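Local atomic coordinates of phosphoribosylaminoimidazole-succinocarboxamide synthase (Saccharomyces cerevisiae, PDB entry 2CNQ), a protein that catalyses the ATP-dependent joining of aspartate to 4-carboxy-5-aminoimidazole ribotide, forming SAICAR in de novo purine biosynthesis. Residues 10-15 with 91-96; 204-207 with 212-215. All blocks are in the same frame, centred on the assembly; numbering follows the deposited sequence.

Interaction 1. Residues 10-15 with 91-96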
loop_
_atom_site.group_PDB
_atom_site.type_symbol
_atom_site.label_atom_id
_atom_site.label_comp_id
_atom_site.label_asym_id
_atom_site.label_seq_id
_atom_site.Cartn_x
_atom_site.Cartn_y
_atom_site.Cartn_z
ATOM N N GLY A 10 0.259 -25.926 8.458
ATOM C CA GLY A 10 -0.791 -26.480 7.673
ATOM C C GLY A 10 -2.146 -26.303 8.249
ATOM O O GLY A 10 -3.080 -26.884 7.752
ATOM N N ILE A 11 -2.304 -25.482 9.272
ATOM C CA ILE A 11 -3.582 -25.340 9.901
ATOM C C ILE A 11 -4.591 -24.750 8.951
ATOM O O ILE A 11 -5.744 -25.104 8.982
ATOM C CB ILE A 11 -3.437 -24.555 11.161
ATOM C CG1 ILE A 11 -2.683 -25.409 12.176
ATOM C CG2 ILE A 11 -4.771 -24.133 11.712
ATOM C CD1 ILE A 11 -2.123 -24.601 13.295
ATOM N N LEU A 12 -4.137 -23.841 8.102
ATOM C CA LEU A 12 -4.920 -23.287 7.014
ATOM C C LEU A 12 -4.104 -23.473 5.784
ATOM O O LEU A 12 -2.909 -23.350 5.826
ATOM C CB LEU A 12 -5.149 -21.817 7.180
ATOM C CG LEU A 12 -5.889 -21.390 8.415
ATOM C CD1 LEU A 12 -5.899 -19.897 8.468
ATOM C CD2 LEU A 12 -7.280 -21.960 8.440
ATOM N N PRO A 13 -4.746 -23.674 4.658
ATOM C CA PRO A 13 -4.013 -23.691 3.419
ATOM C C PRO A 13 -3.425 -22.347 3.119
ATOM O O PRO A 13 -4.039 -21.324 3.367
ATOM C CB PRO A 13 -5.073 -24.041 2.399
ATOM C CG PRO A 13 -6.225 -24.619 3.153
ATOM C CD PRO A 13 -6.171 -23.911 4.472
ATOM N N LEU A 14 -2.261 -22.362 2.535
ATOM C CA LEU A 14 -1.622 -21.168 2.100
ATOM C C LEU A 14 -2.112 -20.823 0.746
ATOM O O LEU A 14 -1.991 -21.623 -0.153
ATOM C CB LEU A 14 -0.131 -21.391 2.109
ATOM C CG LEU A 14 0.738 -20.202 1.723
ATOM C CD1 LEU A 14 0.610 -19.092 2.720
ATOM C CD2 LEU A 14 2.142 -20.671 1.583
ATOM N N VAL A 15 -2.648 -19.642 0.577
ATOM C CA VAL A 15 -3.051 -19.158 -0.708
ATOM C C VAL A 15 -1.883 -18.575 -1.423
ATOM O O VAL A 15 -1.669 -18.852 -2.588
ATOM C CB VAL A 15 -4.167 -18.156 -0.575
ATOM C CG1 VAL A 15 -4.482 -17.501 -1.878
ATOM C CG2 VAL A 15 -5.372 -18.854 0.004
ATOM N N ALA A 91 -9.126 -22.662 16.527
ATOM C CA ALA A 91 -8.632 -22.475 17.858
ATOM C C ALA A 91 -7.147 -22.629 17.927
ATOM O O ALA A 91 -6.503 -21.949 18.691
ATOM C CB ALA A 91 -9.293 -23.445 18.799
ATOM N N LYS A 92 -6.597 -23.535 17.160
ATOM C CA LYS A 92 -5.181 -23.757 17.244
ATOM C C LYS A 92 -4.405 -22.497 16.969
ATOM O O LYS A 92 -3.331 -22.329 17.494
ATOM C CB LYS A 92 -4.804 -24.889 16.321
ATOM C CG LYS A 92 -3.456 -25.390 16.569
ATOM C CD LYS A 92 -3.181 -26.714 15.907
ATOM C CE LYS A 92 -1.804 -27.169 16.247
ATOM N NZ LYS A 92 -1.615 -27.334 17.707
ATOM N N LEU A 93 -4.936 -21.606 16.119
ATOM C CA LEU A 93 -4.188 -20.407 15.796
ATOM C C LEU A 93 -4.133 -19.407 16.908
ATOM O O LEU A 93 -3.408 -18.450 16.821
ATOM C CB LEU A 93 -4.714 -19.777 14.544
ATOM C CG LEU A 93 -4.512 -20.636 13.312
ATOM C CD1 LEU A 93 -5.072 -19.906 12.124
ATOM C CD2 LEU A 93 -3.081 -20.967 13.084
ATOM N N SER A 94 -4.877 -19.654 17.976
ATOM C CA SER A 94 -4.715 -18.876 19.179
ATOM C C SER A 94 -3.640 -19.389 20.073
ATOM O O SER A 94 -3.302 -18.733 21.030
ATOM C CB SER A 94 -6.004 -18.859 19.947
ATOM O OG SER A 94 -6.983 -18.102 19.294
ATOM N N GLU A 95 -3.121 -20.558 19.811
ATOM C CA GLU A 95 -2.015 -21.059 20.594
ATOM C C GLU A 95 -0.869 -20.145 20.328
ATOM O O GLU A 95 -0.698 -19.665 19.228
ATOM C CB GLU A 95 -1.681 -22.479 20.200
ATOM C CG GLU A 95 -2.838 -23.396 20.508
ATOM C CD GLU A 95 -2.716 -24.766 19.943
ATOM O OE1 GLU A 95 -1.707 -25.094 19.303
ATOM O OE2 GLU A 95 -3.694 -25.516 20.100
ATOM N N PRO A 96 -0.045 -19.877 21.311
ATOM C CA PRO A 96 0.962 -18.825 21.186
ATOM C C PRO A 96 1.910 -18.993 20.049
ATOM O O PRO A 96 2.318 -18.002 19.503
ATOM C CB PRO A 96 1.656 -18.804 22.507
ATOM C CG PRO A 96 1.211 -19.932 23.200
ATOM C CD PRO A 96 -0.116 -20.410 22.657
#
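With CG1 anti to the carbonyl carbon (chi1 -70°) and CD1 extended beyond it, the Ile11 side chain reaches across to Lys92 and Leu93. In the Lys92 conformer described, one of two, CG is anti to the backbone N (chi1 -167°), which brings the methylene chain across Ile11 at about a right angle. Ile11 CD1 touches the middle of that chain, 3.5 Å from Lys92 CD. The same Ile11 CD1 methyl lies 3.8 Å from Leu93 CD2, and Ile11 CG2 stands equally close to that Leu93 methyl, so Leu93 CD2 meets both branches of the isoleucine as the two side chains run antiparallel alongside one another. The other branch serves Leu12: Leu12 CD1 comes to 3.7 Å from Leu93 CD1, and the two leucines meet at a slant, methyl to methyl. Beyond the apolar part, the lysine chain turns off at chi4, and in this conformer Lys92 NZ lies 2.8 Å from Glu95 OE1 in a salt bridge, on the syn lone pair of that oxygen. Tyr98 touches Ile11, Lys92 and Leu93, while Tyr24 and Leu32 pack against Leu12. The contact is an apolar junction at the border of the four-stranded antiparallel sheet: the loop leading into edge strand 14-17 rests on the turn that runs into helix 96-102, with Glu95 at its N-cap.

Interaction 2. Residues 204-207 with 212-215. With AMZ (aminoimidazole 4-carboxamide ribonucleotide), chain C.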
loop_
_atom_site.group_PDB
_atom_site.type_symbol
_atom_site.label_atom_id
_atom_site.label_comp_id
_atom_site.label_asym_id
_atom_site.label_seq_id
_atom_site.Cartn_x
_atom_site.Cartn_y
_atom_site.Cartn_z
ATOM N N ASP A 204 -6.339 15.447 1.736
ATOM C CA ASP A 204 -6.710 16.651 2.444
ATOM C C ASP A 204 -6.600 16.422 3.922
ATOM O O ASP A 204 -6.117 17.263 4.645
ATOM C CB ASP A 204 -8.086 17.074 2.060
ATOM C CG ASP A 204 -8.140 17.638 0.679
ATOM O OD1 ASP A 204 -9.269 17.833 0.210
ATOM O OD2 ASP A 204 -7.082 17.897 0.078
ATOM N N TYR A 205 -7.033 15.267 4.374
ATOM C CA TYR A 205 -6.940 14.918 5.755
ATOM C C TYR A 205 -5.505 14.894 6.192
ATOM O O TYR A 205 -5.135 15.425 7.225
ATOM C CB TYR A 205 -7.595 13.564 5.966
ATOM C CG TYR A 205 -7.230 12.954 7.264
ATOM C CD1 TYR A 205 -7.848 13.296 8.434
ATOM C CD2 TYR A 205 -6.200 12.043 7.311
ATOM C CE1 TYR A 205 -7.438 12.730 9.622
ATOM C CE2 TYR A 205 -5.776 11.496 8.465
ATOM C CZ TYR A 205 -6.406 11.838 9.625
ATOM O OH TYR A 205 -6.012 11.335 10.817
ATOM N N ALA A 206 -4.680 14.221 5.427
ATOM C CA ALA A 206 -3.301 14.089 5.787
ATOM C C ALA A 206 -2.606 15.422 5.796
ATOM O O ALA A 206 -1.754 15.659 6.627
ATOM C CB ALA A 206 -2.607 13.150 4.866
ATOM N N LYS A 207 -2.943 16.273 4.847
ATOM C CA LYS A 207 -2.271 17.541 4.754
ATOM C C LYS A 207 -2.477 18.326 6.015
ATOM O O LYS A 207 -1.553 18.967 6.498
ATOM C CB LYS A 207 -2.753 18.332 3.565
ATOM C CG LYS A 207 -1.954 19.602 3.303
ATOM C CD LYS A 207 -0.490 19.386 3.107
ATOM C CE LYS A 207 0.214 20.636 2.614
ATOM N NZ LYS A 207 0.167 21.674 3.667
ATOM N N ILE A 212 1.981 15.330 3.297
ATOM C CA ILE A 212 1.593 15.310 1.913
ATOM C C ILE A 212 1.629 13.888 1.455
ATOM O O ILE A 212 2.658 13.246 1.497
ATOM C CB ILE A 212 2.537 16.159 1.088
ATOM C CG1 ILE A 212 2.334 17.627 1.426
ATOM C CG2 ILE A 212 2.288 15.901 -0.377
ATOM C CD1 ILE A 212 3.350 18.531 0.829
ATOM N N ILE A 213 0.503 13.381 1.013
ATOM C CA ILE A 213 0.480 12.091 0.375
ATOM C C ILE A 213 0.816 12.356 -1.058
ATOM O O ILE A 213 0.006 12.862 -1.810
ATOM C CB ILE A 213 -0.868 11.423 0.482
ATOM C CG1 ILE A 213 -1.360 11.368 1.909
ATOM C CG2 ILE A 213 -0.753 10.042 -0.107
ATOM C CD1 ILE A 213 -2.701 10.787 2.064
ATOM N N ALA A 214 2.027 12.077 -1.453
ATOM C CA ALA A 214 2.424 12.404 -2.781
ATOM C C ALA A 214 1.696 11.563 -3.791
ATOM O O ALA A 214 1.237 12.052 -4.807
ATOM C CB ALA A 214 3.877 12.212 -2.937
ATOM N N ASP A 215 1.611 10.286 -3.498
ATOM C CA ASP A 215 0.997 9.338 -4.363
ATOM C C ASP A 215 0.702 8.106 -3.544
ATOM O O ASP A 215 1.138 7.959 -2.417
ATOM C CB ASP A 215 1.867 9.075 -5.583
ATOM C CG ASP A 215 3.241 8.615 -5.274
ATOM O OD1 ASP A 215 4.096 8.867 -6.129
ATOM O OD2 ASP A 215 3.446 7.962 -4.246
HETATM O O5 AMZ C . 3.132 -2.310 -4.468
HETATM C C6 AMZ C . 3.107 -1.910 -5.613
HETATM N N2 AMZ C . 3.056 -2.713 -6.670
HETATM C C3A AMZ C . 3.104 -0.489 -5.899
HETATM C C7A AMZ C . 3.189 0.509 -4.977
HETATM N N3 AMZ C . 3.212 0.500 -3.631
HETATM N N1 AMZ C . 3.053 0.043 -7.133
HETATM C C5 AMZ C . 3.091 1.347 -6.982
HETATM N N AMZ C . 3.191 1.648 -5.667
HETATM C C1 AMZ C . 3.188 2.977 -5.109
HETATM C C2 AMZ C . 4.552 3.526 -4.814
HETATM C C3 AMZ C . 4.330 5.007 -4.921
HETATM O O2 AMZ C . 3.750 5.414 -3.702
HETATM O O1 AMZ C . 4.982 3.088 -3.542
HETATM O O AMZ C . 2.671 3.816 -6.104
HETATM C C AMZ C . 3.308 5.083 -6.043
HETATM C C4 AMZ C . 3.885 5.431 -7.375
HETATM O O3 AMZ C . 5.057 4.659 -7.575
HETATM P P AMZ C . 5.963 4.976 -8.849
HETATM O OP1 AMZ C . 5.215 4.513 -10.056
HETATM O O4 AMZ C . 7.212 4.162 -8.604
HETATM O OP2 AMZ C . 6.230 6.444 -8.917
#
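The carboxylate of Asp215 has the ribose of AMZ over one face: Asp215 CG lies 3.6 Å from the sugar carbon C of AMZ, which sits somewhat off the normal to that face. AMZ O2, a ribose hydroxyl, donates to Asp215 OD2 at 2.6 Å from the same side, tilted well out of the carboxylate plane rather than lying in it. OD1 is taken by a salt bridge from Arg242, which also binds AMZ through NH2, so the acid and the arginine brace each other while both grip the nucleotide. Replacing Asp215 by an alanine would probably leave the O2 hydroxyl without this acceptor and Arg242 without this carboxylate, so that the guanidinium is held less firmly. The aspartate sits on strand 211-223, an inner strand of the five-stranded mixed sheet, directly after helix 185-209; this tight helix-to-strand turn folds the end of the helix back against the start of the strand. There, the small methyl Ala206 CB meets the longer branch of Ile213, with Ile213 CD1 at 3.7 Å and CG1 just as near. CG1 is anti to the carbonyl carbon (chi1 -52°), a torsion that places this branch against the helix. In one of its two conformers the Lys207 chain runs alongside Ile212, Lys207 CD 3.7 Å from Ile212 CG1. Trp244 and Tyr249 also touch Ile212, and Leu236 and Phe243 pack on Ile213.

Overall arrangement
Interactions 1 and 2 lie on opposite sides of the chain's centre, with their centres 37 Å apart and their nearest atoms about 26 Å apart, so they do not touch. They belong to different sheets: 10-15 leads into an edge strand of the antiparallel one, whereas 212-215 lies on an inner strand of the mixed one. Interaction 2 directly reaches the AMZ site lined by Asp215, alongside Arg122, Ser128, Asp171, Arg242 and Arg264. Interaction 1 takes no part in that site; it is peripheral, its centre about 25 Å from that of the chain, with a bound AMP about 12 Å from the Leu93 side chain and a bound AMZ about 12 Å from that of Leu12.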